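Local structure of orotidine 5'-phosphate decarboxylase (Pyrococcus horikoshii, 2CZD) at residues V82-F87 and G100-V105; S92-K97 and N129-F134; A5-E10 and K29-L34; S38-I43 and F75-D80. The protein probably catalyses the decarboxylation of orotidine 5'-monophosphate to UMP, the last step of de novo UMP synthesis. One frame throughout, in Å; residues are numbered along the deposited sequence.

From the N terminus, interaction 3 comes first: strand 2-5 and the loop after it meet the end of strand 27-31 and the start of helix 32-38, closing a loop round helix 11-21. Interaction 4 follows in series, bringing the start of helix 41-50 against the end of helix 64-76 with strand 53-60 between them in the chain. Interaction 1 then pairs strands 81-85 and 101-105, and interaction 2 crosses it, since helix 90-97 lies within the loop that interaction 1 closes but meets the end of helix 121-131 beyond it. Interactions 1 and 2 touch through I102 and V93. Interactions 1 and 3 tie neighbouring barrel strands; 2 and 4 tie helices of the outer layer.

Interaction 1: V82-F87 and G100-V105; sequences VIVHTF and GEIIMV
I83 and V105 meet inside the barrel, I83 CG2 lying 3.7 Å from V105 CG2 with the two side chains at about a right angle. On the same face the other branch of I83, CG1, rests 3.9 Å from I103 CB. The opposite face of the two strands carries V82, V84, I102 and M104. There V84 CG2 sits between its own backbone N and carbonyl carbon (chi1 of CG1 -59°), which brings it 4.0 Å from M104 CG; helix 90-97 packs on V82, V84 and I102, and helix 121-131 on M104.

The backbones run parallel and in register. V84 N gives I103 O a bond of 2.9 Å, while V82 N, I103 N and V105 N complete the ladder by bonding E101 O, V82 O and V84 O.

Past the paired residues the contact turns polar. T86 OG1 donates to V105 O over 2.8 Å, coming in well above the carbonyl plane (48°), and M104 CE lies 3.3 Å from the same hydroxyl oxygen. Water 1 donates to V105 O as well, accepts from T86 N, and sits in plane at the edge of the H85 ring, 2.8 Å from ND1. V105 CG2 lies over one face of that ring, near its rim, and H85 NE2 is hydrogen-bonded to A61 O of the second subunit. The side chain of H85 also touches active-site K59. Two adjacent parallel strands joined through helix 90-97 make the beta-alpha-beta crossover unit of a TIM barrel.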
# COMPACT_ATOMS: atom_id res chain seq x y z
N VAL B 82 -2.23 -12.56 0.27
CA VAL B 82 -1.88 -11.15 0.24
C VAL B 82 -3.01 -10.40 0.93
O VAL B 82 -4.19 -10.65 0.65
CB VAL B 82 -1.75 -10.60 -1.22
CG1 VAL B 82 -1.67 -9.09 -1.21
CG2 VAL B 82 -0.49 -11.17 -1.88
N ILE B 83 -2.65 -9.51 1.86
CA ILE B 83 -3.65 -8.67 2.54
C ILE B 83 -3.94 -7.45 1.65
O ILE B 83 -3.03 -6.73 1.22
CB ILE B 83 -3.15 -8.22 3.92
CG1 ILE B 83 -3.02 -9.47 4.80
CG2 ILE B 83 -4.13 -7.21 4.58
CD1 ILE B 83 -2.47 -9.22 6.23
N VAL B 84 -5.23 -7.23 1.38
CA VAL B 84 -5.66 -6.14 0.52
C VAL B 84 -6.75 -5.32 1.18
O VAL B 84 -7.54 -5.85 1.97
CB VAL B 84 -6.22 -6.70 -0.82
CG1 VAL B 84 -5.16 -7.52 -1.52
CG2 VAL B 84 -7.46 -7.54 -0.54
N HIS B 85 -6.77 -4.03 0.89
CA HIS B 85 -7.83 -3.17 1.44
C HIS B 85 -9.11 -3.40 0.64
O HIS B 85 -9.08 -3.84 -0.51
CB HIS B 85 -7.48 -1.69 1.29
CG HIS B 85 -6.80 -1.10 2.49
ND1 HIS B 85 -7.45 -0.90 3.69
CD2 HIS B 85 -5.53 -0.67 2.68
CE1 HIS B 85 -6.62 -0.36 4.56
NE2 HIS B 85 -5.44 -0.21 3.97
N THR B 86 -10.23 -3.08 1.29
CA THR B 86 -11.56 -3.17 0.69
C THR B 86 -11.96 -1.80 0.13
O THR B 86 -12.69 -1.72 -0.86
CB THR B 86 -12.62 -3.55 1.76
OG1 THR B 86 -12.23 -4.78 2.37
CG2 THR B 86 -13.99 -3.75 1.14
N PHE B 87 -11.47 -0.73 0.77
CA PHE B 87 -11.84 0.67 0.46
C PHE B 87 -11.70 1.12 -0.99
O PHE B 87 -12.51 1.90 -1.47
CB PHE B 87 -10.98 1.62 1.35
CG PHE B 87 -11.70 2.83 1.92
CD1 PHE B 87 -12.25 3.80 1.09
CD2 PHE B 87 -11.77 3.02 3.30
CE1 PHE B 87 -12.87 4.95 1.64
CE2 PHE B 87 -12.40 4.18 3.84
CZ PHE B 87 -12.94 5.12 3.00
N GLY B 100 -4.12 -15.23 -6.45
CA GLY B 100 -3.84 -15.99 -5.24
C GLY B 100 -4.84 -15.66 -4.14
O GLY B 100 -5.70 -14.78 -4.31
N GLU B 101 -4.72 -16.33 -3.00
CA GLU B 101 -5.65 -16.10 -1.90
C GLU B 101 -5.41 -14.77 -1.22
O GLU B 101 -4.28 -14.28 -1.10
CB GLU B 101 -5.59 -17.26 -0.91
CG GLU B 101 -6.04 -18.57 -1.56
CD GLU B 101 -6.13 -19.72 -0.59
OE1 GLU B 101 -7.11 -19.76 0.17
OE2 GLU B 101 -5.21 -20.58 -0.59
N ILE B 102 -6.51 -14.18 -0.76
CA ILE B 102 -6.46 -12.88 -0.15
C ILE B 102 -7.09 -12.81 1.22
O ILE B 102 -7.91 -13.65 1.59
CB ILE B 102 -7.17 -11.82 -1.03
CG1 ILE B 102 -8.64 -12.21 -1.26
CG2 ILE B 102 -6.44 -11.68 -2.38
CD1 ILE B 102 -9.53 -11.05 -1.78
N ILE B 103 -6.70 -11.79 1.96
CA ILE B 103 -7.24 -11.50 3.29
C ILE B 103 -7.63 -10.03 3.17
O ILE B 103 -6.80 -9.21 2.77
CB ILE B 103 -6.17 -11.68 4.39
CG1 ILE B 103 -5.88 -13.18 4.56
CG2 ILE B 103 -6.67 -11.04 5.73
CD1 ILE B 103 -4.59 -13.47 5.33
N MET B 104 -8.87 -9.69 3.52
CA MET B 104 -9.35 -8.31 3.36
C MET B 104 -9.38 -7.48 4.63
O MET B 104 -9.69 -7.98 5.69
CB MET B 104 -10.75 -8.32 2.73
CG MET B 104 -10.76 -8.86 1.31
SD MET B 104 -12.44 -9.11 0.64
CE MET B 104 -13.08 -7.41 0.61
N VAL B 105 -9.08 -6.19 4.49
CA VAL B 105 -9.11 -5.27 5.62
C VAL B 105 -10.50 -4.68 5.71
O VAL B 105 -10.96 -4.00 4.76
CB VAL B 105 -8.12 -4.09 5.44
CG1 VAL B 105 -8.30 -3.08 6.59
CG2 VAL B 105 -6.68 -4.59 5.37
O HOH W 1 -10.23 -1.32 3.55

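Interaction 2: S92-K97 and N129-F134; sequences SVMAVK and NEIEPF
In the outer helical layer of the TIM barrel, I131, in the last turn of helix 121-131, packs against V93, M94 and K97 of helix 90-97. Its two branches divide the work. The long one ends in CD1, which lies 3.6 Å from V93 CG1, the two side chains meeting at a slant. With CG1 at chi1 -73°, CG2 lies anti to the backbone N, on the side where M94 and K97 pass: M94 SD is 4.1 Å from I131 CG2, and K97 CD is 3.8 Å from it. M94 and K97 run alongside I131, pointing the other way.

K97 is extended until its last torsion, where the chain bends (chi4 -57°). Its CE passes 3.5 Å from I131 O, and the ammonium group through a single water reaches the carbonyl just after the other helix: K97 NZ donates to water 2 at 3.0 Å, and the water in turn donates to E132 O at 2.7 Å. E132 has left helical geometry with positive phi, which ends the helix and lets the chain turn to P133, packed on I102 and M104 of strand 101-105.

Cutting I131 back to an alanine removes both branches and would probably open a gap beside V93 CG1, take the methyl from M94 SD and leave the aliphatic part of K97 freer to move.

Nearby, E130 forms a salt bridge with R90 at the start of the partner helix. The successive helices 90-97 and 121-131 thus touch in the layer outside the strands, as in a TIM barrel.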
# COMPACT_ATOMS: atom_id res chain seq x y z
N SER B 92 -10.19 -3.65 -7.56
CA SER B 92 -8.84 -3.71 -7.01
C SER B 92 -8.65 -4.96 -6.16
O SER B 92 -7.56 -5.53 -6.15
CB SER B 92 -8.51 -2.44 -6.23
OG SER B 92 -8.32 -1.36 -7.14
N VAL B 93 -9.70 -5.41 -5.47
CA VAL B 93 -9.60 -6.63 -4.67
C VAL B 93 -9.52 -7.83 -5.61
O VAL B 93 -8.64 -8.70 -5.46
CB VAL B 93 -10.83 -6.82 -3.77
CG1 VAL B 93 -10.74 -8.16 -3.05
CG2 VAL B 93 -10.92 -5.69 -2.74
N MET B 94 -10.42 -7.88 -6.60
CA MET B 94 -10.43 -9.04 -7.49
C MET B 94 -9.18 -9.16 -8.36
O MET B 94 -8.81 -10.27 -8.76
CB MET B 94 -11.70 -9.05 -8.35
CG MET B 94 -12.97 -9.36 -7.56
SD MET B 94 -12.91 -10.92 -6.64
CE MET B 94 -12.81 -12.08 -7.93
N ALA B 95 -8.51 -8.04 -8.61
CA ALA B 95 -7.27 -8.11 -9.40
C ALA B 95 -6.20 -8.92 -8.67
O ALA B 95 -5.33 -9.53 -9.31
CB ALA B 95 -6.76 -6.72 -9.74
N VAL B 96 -6.26 -8.91 -7.34
CA VAL B 96 -5.32 -9.68 -6.54
C VAL B 96 -5.83 -11.11 -6.38
O VAL B 96 -5.06 -12.05 -6.53
CB VAL B 96 -5.15 -9.05 -5.12
CG1 VAL B 96 -4.12 -9.82 -4.32
CG2 VAL B 96 -4.72 -7.58 -5.26
N LYS B 97 -7.12 -11.28 -6.07
CA LYS B 97 -7.69 -12.63 -5.86
C LYS B 97 -7.52 -13.52 -7.11
O LYS B 97 -7.42 -14.74 -7.02
CB LYS B 97 -9.17 -12.52 -5.50
CG LYS B 97 -9.76 -13.81 -4.96
CD LYS B 97 -11.18 -13.57 -4.56
CE LYS B 97 -11.74 -14.73 -3.72
NZ LYS B 97 -11.65 -16.04 -4.42
N ASN B 129 -18.29 -10.54 2.38
CA ASN B 129 -19.23 -11.65 2.24
C ASN B 129 -19.49 -11.98 0.77
O ASN B 129 -19.70 -13.14 0.41
CB ASN B 129 -20.53 -11.32 2.96
CG ASN B 129 -20.39 -11.39 4.46
OD1 ASN B 129 -19.42 -11.96 4.97
ND2 ASN B 129 -21.35 -10.83 5.17
N GLU B 130 -19.47 -10.96 -0.09
CA GLU B 130 -19.70 -11.16 -1.51
C GLU B 130 -18.50 -11.82 -2.16
O GLU B 130 -18.62 -12.78 -2.92
CB GLU B 130 -19.93 -9.81 -2.22
CG GLU B 130 -21.22 -9.06 -1.89
CD GLU B 130 -21.33 -7.74 -2.67
OE1 GLU B 130 -22.30 -6.99 -2.42
OE2 GLU B 130 -20.46 -7.43 -3.53
N ILE B 131 -17.32 -11.30 -1.84
CA ILE B 131 -16.09 -11.79 -2.44
C ILE B 131 -15.59 -13.13 -1.91
O ILE B 131 -14.98 -13.91 -2.65
CB ILE B 131 -14.98 -10.71 -2.32
CG1 ILE B 131 -15.30 -9.56 -3.30
CG2 ILE B 131 -13.60 -11.30 -2.61
CD1 ILE B 131 -14.35 -8.39 -3.23
N GLU B 132 -15.88 -13.40 -0.64
CA GLU B 132 -15.45 -14.63 0.03
C GLU B 132 -13.93 -14.84 -0.01
O GLU B 132 -13.43 -15.80 -0.61
CB GLU B 132 -16.20 -15.86 -0.51
CG GLU B 132 -17.70 -15.77 -0.32
CD GLU B 132 -18.46 -16.95 -0.92
OE1 GLU B 132 -19.70 -16.97 -0.80
OE2 GLU B 132 -17.83 -17.85 -1.54
N PRO B 133 -13.16 -13.91 0.59
CA PRO B 133 -11.70 -14.03 0.64
C PRO B 133 -11.38 -15.16 1.64
O PRO B 133 -12.27 -15.68 2.32
CB PRO B 133 -11.26 -12.68 1.21
CG PRO B 133 -12.39 -12.37 2.18
CD PRO B 133 -13.62 -12.73 1.34
N PHE B 134 -10.11 -15.53 1.73
CA PHE B 134 -9.72 -16.53 2.71
C PHE B 134 -10.08 -16.03 4.11
O PHE B 134 -10.56 -16.80 4.95
CB PHE B 134 -8.20 -16.78 2.65
CG PHE B 134 -7.68 -17.64 3.78
CD1 PHE B 134 -7.04 -17.06 4.88
CD2 PHE B 134 -7.82 -19.02 3.75
CE1 PHE B 134 -6.54 -17.83 5.93
CE2 PHE B 134 -7.33 -19.81 4.79
CZ PHE B 134 -6.69 -19.22 5.88
O HOH W 2 -13.93 -17.22 -2.87

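Interaction 3: A5-E10 and K29-L34; sequences ALDVYE and KVNWPL
Y9 and N31 meet edge to edge, the phenol ring and the amide lying nearly coplanar, 18° apart, although the side chains cross at about a right angle. N31 ND2 donates to Y9 OH at 3.0 Å, in the amide plane and almost straight (171°). The other end of the amide, OD1, accepts from L34 N at 3.1 Å, making N31 the N-cap of helix 32-38. Its CG lies between the backbone N and the carbonyl carbon (chi1 59°), which turns the amide back over the helix start. P33 lies alongside Y9, its CB 3.6 Å from Y9 CE1, and L69 of the second subunit packs on both.

The D7 carboxylate is almost parallel to the N31 amide, but the two make no hydrogen bond. Water links it to K29 instead: water 4 bridges D7 OD1 and K29 NZ, and water 5 bridges D7 OD2 and the same nitrogen, at 2.8 Å from K29 NZ. K29 bends at its last two torsions, its CE 3.8 Å from A5 CB, and NZ forms a salt bridge with D57. Along the strands, where A5 pairs with K29, L6 N bonds K29 O at 3.0 Å.

A leucine in place of N31 would probably leave L34 N uncapped and the Y9 hydroxyl without its donor.

D7, K29 and D57 all belong to the substrate-binding site, and the waters between D7 and K29 imply a polar, hydrated pocket at this barrel mouth.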
# COMPACT_ATOMS: atom_id res chain seq x y z
N ALA B 5 4.10 -12.44 13.05
CA ALA B 5 4.40 -11.19 12.34
C ALA B 5 5.92 -11.09 12.48
O ALA B 5 6.45 -10.62 13.51
CB ALA B 5 3.71 -10.02 13.01
N LEU B 6 6.62 -11.55 11.44
CA LEU B 6 8.08 -11.63 11.43
C LEU B 6 8.72 -10.30 11.07
O LEU B 6 9.35 -10.15 10.00
CB LEU B 6 8.52 -12.72 10.47
CG LEU B 6 10.01 -13.10 10.53
CD1 LEU B 6 10.32 -13.66 11.92
CD2 LEU B 6 10.31 -14.13 9.46
N ASP B 7 8.57 -9.36 11.99
CA ASP B 7 9.07 -8.02 11.78
C ASP B 7 10.49 -7.86 12.31
O ASP B 7 10.77 -7.03 13.17
CB ASP B 7 8.10 -7.02 12.43
CG ASP B 7 6.71 -7.07 11.82
OD1 ASP B 7 6.57 -7.59 10.69
OD2 ASP B 7 5.75 -6.58 12.45
N VAL B 8 11.36 -8.70 11.76
CA VAL B 8 12.78 -8.74 12.10
C VAL B 8 13.43 -8.36 10.79
O VAL B 8 13.52 -9.16 9.86
CB VAL B 8 13.17 -10.16 12.52
CG1 VAL B 8 14.69 -10.28 12.68
CG2 VAL B 8 12.44 -10.51 13.81
N TYR B 9 13.87 -7.11 10.72
CA TYR B 9 14.41 -6.57 9.49
C TYR B 9 15.86 -6.89 9.19
O TYR B 9 16.56 -6.15 8.51
CB TYR B 9 14.12 -5.07 9.45
CG TYR B 9 12.65 -4.79 9.73
CD1 TYR B 9 11.64 -5.39 8.96
CD2 TYR B 9 12.25 -3.98 10.80
CE1 TYR B 9 10.29 -5.21 9.26
CE2 TYR B 9 10.90 -3.78 11.10
CZ TYR B 9 9.93 -4.40 10.33
OH TYR B 9 8.60 -4.19 10.63
N GLU B 10 16.29 -8.04 9.70
CA GLU B 10 17.62 -8.56 9.48
C GLU B 10 17.37 -9.93 8.89
O GLU B 10 17.13 -10.90 9.61
CB GLU B 10 18.37 -8.67 10.80
CG GLU B 10 19.84 -8.98 10.62
CD GLU B 10 20.63 -8.74 11.89
OE1 GLU B 10 20.31 -7.77 12.61
OE2 GLU B 10 21.58 -9.51 12.15
N LYS B 29 3.93 -13.88 8.63
CA LYS B 29 3.44 -12.68 7.96
C LYS B 29 4.60 -11.70 7.76
O LYS B 29 5.34 -11.38 8.71
CB LYS B 29 2.33 -12.02 8.80
CG LYS B 29 1.75 -10.74 8.17
CD LYS B 29 0.59 -10.22 9.02
CE LYS B 29 1.08 -9.47 10.28
NZ LYS B 29 1.80 -8.21 9.93
N VAL B 30 4.77 -11.23 6.53
CA VAL B 30 5.84 -10.28 6.23
C VAL B 30 5.23 -8.96 5.79
O VAL B 30 4.10 -8.92 5.28
CB VAL B 30 6.80 -10.82 5.14
CG1 VAL B 30 7.42 -12.15 5.61
CG2 VAL B 30 6.05 -11.01 3.82
N ASN B 31 5.95 -7.86 5.98
CA ASN B 31 5.42 -6.56 5.59
C ASN B 31 6.31 -5.82 4.58
O ASN B 31 7.33 -6.35 4.15
CB ASN B 31 5.20 -5.70 6.83
CG ASN B 31 6.46 -5.48 7.64
OD1 ASN B 31 7.57 -5.72 7.16
ND2 ASN B 31 6.31 -5.01 8.87
N TRP B 32 5.91 -4.62 4.17
CA TRP B 32 6.73 -3.88 3.22
C TRP B 32 8.15 -3.57 3.75
O TRP B 32 9.12 -3.69 3.01
CB TRP B 32 6.03 -2.57 2.78
CG TRP B 32 4.93 -2.73 1.72
CD1 TRP B 32 3.65 -2.27 1.82
CD2 TRP B 32 5.06 -3.26 0.40
NE1 TRP B 32 2.98 -2.47 0.63
CE2 TRP B 32 3.82 -3.07 -0.26
CE3 TRP B 32 6.11 -3.86 -0.31
CZ2 TRP B 32 3.60 -3.46 -1.58
CZ3 TRP B 32 5.89 -4.26 -1.64
CH2 TRP B 32 4.63 -4.05 -2.26
N PRO B 33 8.28 -3.17 5.03
CA PRO B 33 9.63 -2.88 5.53
C PRO B 33 10.62 -4.04 5.32
O PRO B 33 11.76 -3.81 4.92
CB PRO B 33 9.40 -2.58 7.01
CG PRO B 33 8.05 -1.84 6.97
CD PRO B 33 7.24 -2.63 5.92
N LEU B 34 10.18 -5.27 5.58
CA LEU B 34 11.07 -6.41 5.39
C LEU B 34 11.38 -6.60 3.90
O LEU B 34 12.53 -6.81 3.54
CB LEU B 34 10.44 -7.70 5.96
CG LEU B 34 11.29 -8.97 5.79
CD1 LEU B 34 12.62 -8.80 6.55
CD2 LEU B 34 10.51 -10.17 6.32
O HOH W 3 7.82 -8.62 8.31
O HOH W 4 4.50 -8.80 9.39
O HOH W 5 3.28 -6.22 11.31

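Interaction 4: S38-I43 and F75-D80; sequences SGVDII and FGAGAD
I43 N donates to V40 O over 2.9 Å, and this bond, where the chain enters helix 41-50, holds together the two residues that meet A77. The methyl of A77 fits against both: V40 CG2 lies 3.8 Å from A77 CB, and I43 CB is 4.1 Å from the same carbon.

At chi1 -69° the CG2 methyl of I43 stands opposite the backbone N and reaches over the turn from A77 to A79. It lies 3.6 Å from A77 O and 3.5 Å from A79 N. That turn is a Schellman motif ending helix 64-76, with G78 at positive phi (126°) and G78 N bonded back to F75 O at 3.0 Å. Any side chain at G78 would point at I43, and its CB would come 3.4 Å from I43 CG2; it would also collide with A77 O, so the turn itself excludes one.

K47, one turn further along helix 41-50, forms a hydrogen bond with G78 O and a salt bridge with D80. V74 also touches I43, K73 touches V40, and D80 bonds I54 N; the start of helix 41-50 lies against the end of helix 64-76, with I43 also reaching I54 of strand 53-60.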
# COMPACT_ATOMS: atom_id res chain seq x y z
N SER B 38 15.21 -6.42 2.57
CA SER B 38 15.82 -7.67 2.11
C SER B 38 15.51 -8.08 0.67
O SER B 38 16.09 -9.06 0.18
CB SER B 38 15.41 -8.83 3.02
OG SER B 38 15.86 -8.59 4.35
N GLY B 39 14.65 -7.34 -0.02
CA GLY B 39 14.27 -7.72 -1.37
C GLY B 39 13.07 -8.65 -1.29
O GLY B 39 12.88 -9.36 -0.28
N VAL B 40 12.24 -8.67 -2.33
CA VAL B 40 11.07 -9.54 -2.34
C VAL B 40 11.49 -11.02 -2.24
O VAL B 40 10.71 -11.87 -1.79
CB VAL B 40 10.20 -9.29 -3.61
CG1 VAL B 40 10.94 -9.74 -4.86
CG2 VAL B 40 8.86 -10.01 -3.47
N ASP B 41 12.72 -11.34 -2.64
CA ASP B 41 13.18 -12.72 -2.56
C ASP B 41 13.26 -13.26 -1.13
O ASP B 41 13.47 -14.47 -0.93
CB ASP B 41 14.54 -12.91 -3.24
CG ASP B 41 14.44 -12.97 -4.75
OD1 ASP B 41 13.52 -13.65 -5.25
OD2 ASP B 41 15.28 -12.36 -5.45
N ILE B 42 13.13 -12.39 -0.13
CA ILE B 42 13.15 -12.85 1.26
C ILE B 42 11.95 -13.80 1.40
O ILE B 42 11.95 -14.73 2.21
CB ILE B 42 13.02 -11.67 2.29
CG1 ILE B 42 13.16 -12.18 3.72
CG2 ILE B 42 11.65 -10.99 2.18
CD1 ILE B 42 14.52 -12.75 4.05
N ILE B 43 10.92 -13.55 0.61
CA ILE B 43 9.74 -14.41 0.67
C ILE B 43 10.08 -15.82 0.17
O ILE B 43 9.67 -16.81 0.78
CB ILE B 43 8.58 -13.83 -0.16
CG1 ILE B 43 8.05 -12.57 0.51
CG2 ILE B 43 7.45 -14.83 -0.27
CD1 ILE B 43 7.08 -11.78 -0.36
N PHE B 75 3.10 -13.13 -5.12
CA PHE B 75 2.67 -14.54 -5.10
C PHE B 75 3.77 -15.32 -5.82
O PHE B 75 4.10 -16.45 -5.46
CB PHE B 75 1.35 -14.74 -5.84
CG PHE B 75 0.13 -14.30 -5.05
CD1 PHE B 75 -0.13 -14.82 -3.78
CD2 PHE B 75 -0.79 -13.43 -5.61
CE1 PHE B 75 -1.31 -14.47 -3.08
CE2 PHE B 75 -1.95 -13.07 -4.92
CZ PHE B 75 -2.21 -13.59 -3.66
N GLY B 76 4.33 -14.69 -6.85
CA GLY B 76 5.40 -15.30 -7.63
C GLY B 76 6.63 -15.66 -6.81
O GLY B 76 7.30 -16.67 -7.06
N ALA B 77 6.92 -14.84 -5.81
CA ALA B 77 8.07 -15.05 -4.93
C ALA B 77 7.79 -16.09 -3.85
O ALA B 77 8.71 -16.51 -3.14
CB ALA B 77 8.49 -13.72 -4.29
N GLY B 78 6.53 -16.50 -3.72
CA GLY B 78 6.22 -17.52 -2.73
C GLY B 78 5.13 -17.21 -1.73
O GLY B 78 4.81 -18.06 -0.90
N ALA B 79 4.56 -16.00 -1.77
CA ALA B 79 3.48 -15.70 -0.83
C ALA B 79 2.28 -16.58 -1.10
O ALA B 79 1.98 -16.90 -2.26
CB ALA B 79 3.04 -14.21 -0.96
N ASP B 80 1.61 -16.98 -0.03
CA ASP B 80 0.41 -17.79 -0.14
C ASP B 80 -0.84 -16.93 -0.01
O ASP B 80 -1.90 -17.30 -0.51
CB ASP B 80 0.40 -18.87 0.94
CG ASP B 80 1.50 -19.87 0.74
OD1 ASP B 80 1.38 -20.71 -0.20
OD2 ASP B 80 2.48 -19.80 1.49